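Local coordinates for protein omega transaminase (Pseudomonas sp., PDB 5LHA) that probably catalyses pyridoxal-phosphate-dependent transfer of amino groups between amines and keto compounds, as a four-subunit fold type I transaminase, at residues A76-A79 with A80-E84; E215-L219 with L220-T224. One frame throughout, in Å; residues are numbered along the deposited sequence.

Interaction 1 comes first along the chain, on helix 72-85; interaction 2 follows, at the end of helix 202-220 and in the turn before strand 225-230. Both are local contacts within the class-III aminotransferase fold. They have no helix or strand in common, their centres lie 51 Å apart and their nearest atoms about 41 Å apart, on opposite sides of the chain's centre. Each sits about 28 Å (centre to centre) from that point, and each reaches another copy of the protein: interaction 1 meets the second subunit, interaction 2 the third. Two remote patches of one chain thus face different partners in the tetramer.

Interaction 1: A76-A79 with A80-E84; sequences AAIA and AQLDE
Two first torsions bring I78 and L82 together one helical turn apart. In I78, chi1 of -71° sets CG1 beside the backbone N and turns CG2 anti to it; in L82, chi1 of -70° holds CG anti to the carbonyl carbon, and an extended second torsion carries CD1 outward. The two side chains run alongside each other in the same direction, with I78 CG2 against L82 CD1 at 4.1 Å. The branch point of the leucine also leans on the backbone: L82 CG comes to 3.3 Å from I78 O, the same carbonyl oxygen that accepts the L82 N-H. That bond, 3.0 Å from L82 N to I78 O, is fairly straight at 164° about the hydrogen. Equivalent helical bonds join A80 N to A76 O, Q81 N to A77 O and D83 N to A79 O, the last of them the longest at 3.2 Å. A80 CB lies 3.5 Å from A76 O, the acceptor of its own N-H. D83 starts alongside the A79 carbonyl, its CG 3.6 Å from A79 O. With CG anti to the backbone N and a bend at chi2, the Q81 side chain ends away from A76-A79, where OE1 accepts a hydrogen bond from R98, which also forms a salt bridge with E84, and NE2 donates to L85 O. At the interface with the second subunit, D83 OD1 makes a salt bridge to K75 of that subunit, while I78 packs on its L82 and L82 on its I78. Within the chain, one face of helix 72-85 rests on helix 335-350, with I78 on T336 and A340, L82 on T336, and Q81 on A339.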
loop_
_atom_site.group_PDB
_atom_site.type_symbol
_atom_site.label_atom_id
_atom_site.label_comp_id
_atom_site.label_asym_id
_atom_site.label_seq_id
_atom_site.Cartn_x
_atom_site.Cartn_y
_atom_site.Cartn_z
ATOM N N ALA A 76 14.332 44.580 -10.367
ATOM C CA ALA A 76 13.898 45.241 -11.600
ATOM C C ALA A 76 13.273 44.253 -12.583
ATOM O O ALA A 76 12.314 44.592 -13.286
ATOM C CB ALA A 76 15.071 45.977 -12.250
ATOM N N ALA A 77 13.822 43.042 -12.677
ATOM C CA ALA A 77 13.238 42.033 -13.556
ATOM C C ALA A 77 11.815 41.683 -13.140
ATOM O O ALA A 77 10.924 41.565 -13.988
ATOM C CB ALA A 77 14.112 40.776 -13.562
ATOM N N ILE A 78 11.572 41.548 -11.837
ATOM C CA ILE A 78 10.238 41.195 -11.361
ATOM C C ILE A 78 9.246 42.303 -11.693
ATOM O O ILE A 78 8.133 42.048 -12.171
ATOM C CB ILE A 78 10.274 40.897 -9.851
ATOM C CG1 ILE A 78 10.996 39.574 -9.584
ATOM C CG2 ILE A 78 8.873 40.838 -9.294
ATOM C CD1 ILE A 78 11.485 39.420 -8.165
ATOM N N ALA A 79 9.637 43.553 -11.431
ATOM C CA ALA A 79 8.781 44.695 -11.736
ATOM C C ALA A 79 8.458 44.766 -13.225
ATOM O O ALA A 79 7.316 45.046 -13.607
ATOM C CB ALA A 79 9.452 45.985 -11.260
ATOM N N ALA A 80 9.462 44.547 -14.078
ATOM C CA ALA A 80 9.238 44.572 -15.520
ATOM C C ALA A 80 8.180 43.558 -15.934
ATOM O O ALA A 80 7.248 43.884 -16.676
ATOM C CB ALA A 80 10.553 44.319 -16.259
ATOM N N GLN A 81 8.295 42.323 -15.451
ATOM C CA GLN A 81 7.361 41.283 -15.878
ATOM C C GLN A 81 5.954 41.520 -15.332
ATOM O O GLN A 81 4.966 41.195 -16.000
ATOM C CB GLN A 81 7.866 39.908 -15.463
ATOM C CG GLN A 81 7.027 38.788 -16.038
ATOM C CD GLN A 81 6.947 38.847 -17.553
ATOM O OE1 GLN A 81 7.948 39.079 -18.214
ATOM N NE2 GLN A 81 5.755 38.629 -18.105
ATOM N N LEU A 82 5.838 42.021 -14.099
ATOM C CA LEU A 82 4.523 42.343 -13.548
ATOM C C LEU A 82 3.769 43.351 -14.424
ATOM O O LEU A 82 2.552 43.226 -14.621
ATOM C CB LEU A 82 4.679 42.877 -12.119
ATOM C CG LEU A 82 5.103 41.942 -10.978
ATOM C CD1 LEU A 82 5.225 42.735 -9.689
ATOM C CD2 LEU A 82 4.105 40.814 -10.782
ATOM N N ASP A 83 4.474 44.366 -14.948
ATOM C CA ASP A 83 3.854 45.348 -15.840
ATOM C C ASP A 83 3.366 44.712 -17.137
ATOM O O ASP A 83 2.397 45.187 -17.740
ATOM C CB ASP A 83 4.837 46.474 -16.173
ATOM C CG ASP A 83 5.061 47.435 -15.018
ATOM O OD1 ASP A 83 4.212 47.494 -14.103
ATOM O OD2 ASP A 83 6.090 48.150 -15.044
ATOM N N GLU A 84 4.054 43.679 -17.607
ATOM C CA GLU A 84 3.700 43.036 -18.863
ATOM C C GLU A 84 2.654 41.948 -18.649
ATOM O O GLU A 84 1.529 42.040 -19.150
ATOM C CB GLU A 84 4.963 42.455 -19.501
ATOM C CG GLU A 84 4.719 41.626 -20.736
ATOM C CD GLU A 84 6.012 41.262 -21.410
ATOM O OE1 GLU A 84 6.889 42.149 -21.491
ATOM O OE2 GLU A 84 6.167 40.094 -21.829
#

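Interaction 2: E215-L219 with L220-T224; sequences EQIAL and LGAQT
L220 closes the last turn of helix 202-220 over Q216, and its side chain runs beside the carbonyl of Q216. L220 CB lies 3.7 Å from Q216 O; CG, held beside the backbone N by chi1 of -61°, comes to 3.4 Å from Q216 O; and CD1 passes Q216 O at 3.8 Å. Beyond the segments this side chain packs on H185 of strand 184-187. The L220 backbone N donates to the same Q216 O at 3.1 Å. One residue on, the helix ends: G221 N reaches I217 O at 2.9 Å, but the bond is bent to 133° about the hydrogen, and a second, weak bond runs from G221 N to A218 O at 3.3 Å. G221 then turns the chain out of the helix with a positive phi of 89°, backbone angles that any side chain would strain and that glycine takes up without one. The new direction brings A222 back beside the helix, where its CB touches I217 CG2 at 3.9 Å. This apolar contact bridges the turn, and both residues also pack on H257. The following 3-10 segment is pinned by T224, whose OG1 donates to G221 O at 2.8 Å, in the carbonyl plane; T224 N bonds to G221 O as well, so that oxygen is gripped twice. The hydroxyl OH of Y175 of the third subunit is hydrogen-bonded to A218 O, a helix-end carbonyl. The arrangement is a glycine C-cap, with an apolar contact between I217 and A222 on the two sides of the glycine. Here it ends the helical link of a beta-alpha-beta crossover from strand 184-187 to strand 225-230, parallel strands of the mostly parallel seven-stranded sheet of the PLP-dependent fold type I, with strand 149-153 between them.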
loop_
_atom_site.group_PDB
_atom_site.type_symbol
_atom_site.label_atom_id
_atom_site.label_comp_id
_atom_site.label_asym_id
_atom_site.label_seq_id
_atom_site.Cartn_x
_atom_site.Cartn_y
_atom_site.Cartn_z
ATOM N N GLU A 215 22.932 -5.940 -3.979
ATOM C CA GLU A 215 22.191 -6.988 -3.295
ATOM C C GLU A 215 20.717 -6.626 -3.184
ATOM O O GLU A 215 19.843 -7.468 -3.422
ATOM C CB GLU A 215 22.806 -7.237 -1.919
ATOM C CG GLU A 215 24.156 -7.947 -1.994
ATOM C CD GLU A 215 24.959 -7.834 -0.715
ATOM O OE1 GLU A 215 24.509 -7.119 0.205
ATOM O OE2 GLU A 215 26.040 -8.459 -0.629
ATOM N N GLN A 216 20.424 -5.362 -2.868
ATOM C CA GLN A 216 19.036 -4.920 -2.771
ATOM C C GLN A 216 18.336 -4.995 -4.120
ATOM O O GLN A 216 17.154 -5.349 -4.195
ATOM C CB GLN A 216 18.974 -3.497 -2.215
ATOM C CG GLN A 216 19.342 -3.390 -0.746
ATOM C CD GLN A 216 18.787 -4.534 0.083
ATOM O OE1 GLN A 216 19.540 -5.351 0.615
ATOM N NE2 GLN A 216 17.468 -4.604 0.190
ATOM N N ILE A 217 19.040 -4.622 -5.191
ATOM C CA ILE A 217 18.467 -4.674 -6.537
ATOM C C ILE A 217 18.121 -6.107 -6.914
ATOM O O ILE A 217 17.054 -6.379 -7.480
ATOM C CB ILE A 217 19.433 -4.046 -7.561
ATOM C CG1 ILE A 217 19.588 -2.545 -7.304
ATOM C CG2 ILE A 217 18.968 -4.320 -8.995
ATOM C CD1 ILE A 217 20.613 -1.877 -8.196
ATOM N N ALA A 218 19.045 -7.036 -6.645
ATOM C CA ALA A 218 18.799 -8.450 -6.916
ATOM C C ALA A 218 17.609 -8.977 -6.126
ATOM O O ALA A 218 16.754 -9.685 -6.669
ATOM C CB ALA A 218 20.052 -9.262 -6.585
ATOM N N LEU A 219 17.525 -8.619 -4.849
ATOM C CA LEU A 219 16.457 -9.126 -3.998
ATOM C C LEU A 219 15.085 -8.718 -4.517
ATOM O O LEU A 219 14.149 -9.526 -4.524
ATOM C CB LEU A 219 16.667 -8.614 -2.570
ATOM C CG LEU A 219 15.513 -8.734 -1.581
ATOM C CD1 LEU A 219 15.217 -10.179 -1.278
ATOM C CD2 LEU A 219 15.832 -7.956 -0.306
ATOM N N LEU A 220 14.945 -7.457 -4.930
ATOM C CA LEU A 220 13.664 -6.934 -5.384
ATOM C C LEU A 220 13.368 -7.321 -6.826
ATOM O O LEU A 220 12.200 -7.390 -7.223
ATOM C CB LEU A 220 13.647 -5.411 -5.242
ATOM C CG LEU A 220 13.811 -4.822 -3.832
ATOM C CD1 LEU A 220 14.018 -3.302 -3.913
ATOM C CD2 LEU A 220 12.633 -5.162 -2.917
ATOM N N GLY A 221 14.402 -7.537 -7.627
ATOM C CA GLY A 221 14.203 -7.704 -9.047
ATOM C C GLY A 221 14.257 -6.347 -9.712
ATOM O O GLY A 221 13.386 -5.500 -9.494
ATOM N N ALA A 222 15.289 -6.135 -10.526
ATOM C CA ALA A 222 15.466 -4.853 -11.191
ATOM C C ALA A 222 14.224 -4.455 -11.978
ATOM O O ALA A 222 13.934 -3.266 -12.120
ATOM C CB ALA A 222 16.699 -4.910 -12.092
ATOM N N GLN A 223 13.484 -5.429 -12.505
ATOM C CA GLN A 223 12.300 -5.138 -13.300
ATOM C C GLN A 223 11.174 -4.474 -12.511
ATOM O O GLN A 223 10.178 -4.076 -13.120
ATOM C CB GLN A 223 11.789 -6.417 -13.966
ATOM C CG GLN A 223 11.256 -7.483 -13.014
ATOM C CD GLN A 223 12.343 -8.363 -12.401
ATOM O OE1 GLN A 223 13.536 -8.096 -12.547
ATOM N NE2 GLN A 223 11.925 -9.409 -11.694
ATOM N N THR A 224 11.285 -4.347 -11.193
ATOM C CA THR A 224 10.266 -3.655 -10.407
ATOM C C THR A 224 10.663 -2.241 -9.985
ATOM O O THR A 224 9.855 -1.549 -9.358
ATOM C CB THR A 224 9.910 -4.475 -9.159
ATOM O OG1 THR A 224 11.051 -4.562 -8.291
ATOM C CG2 THR A 224 9.459 -5.863 -9.550
#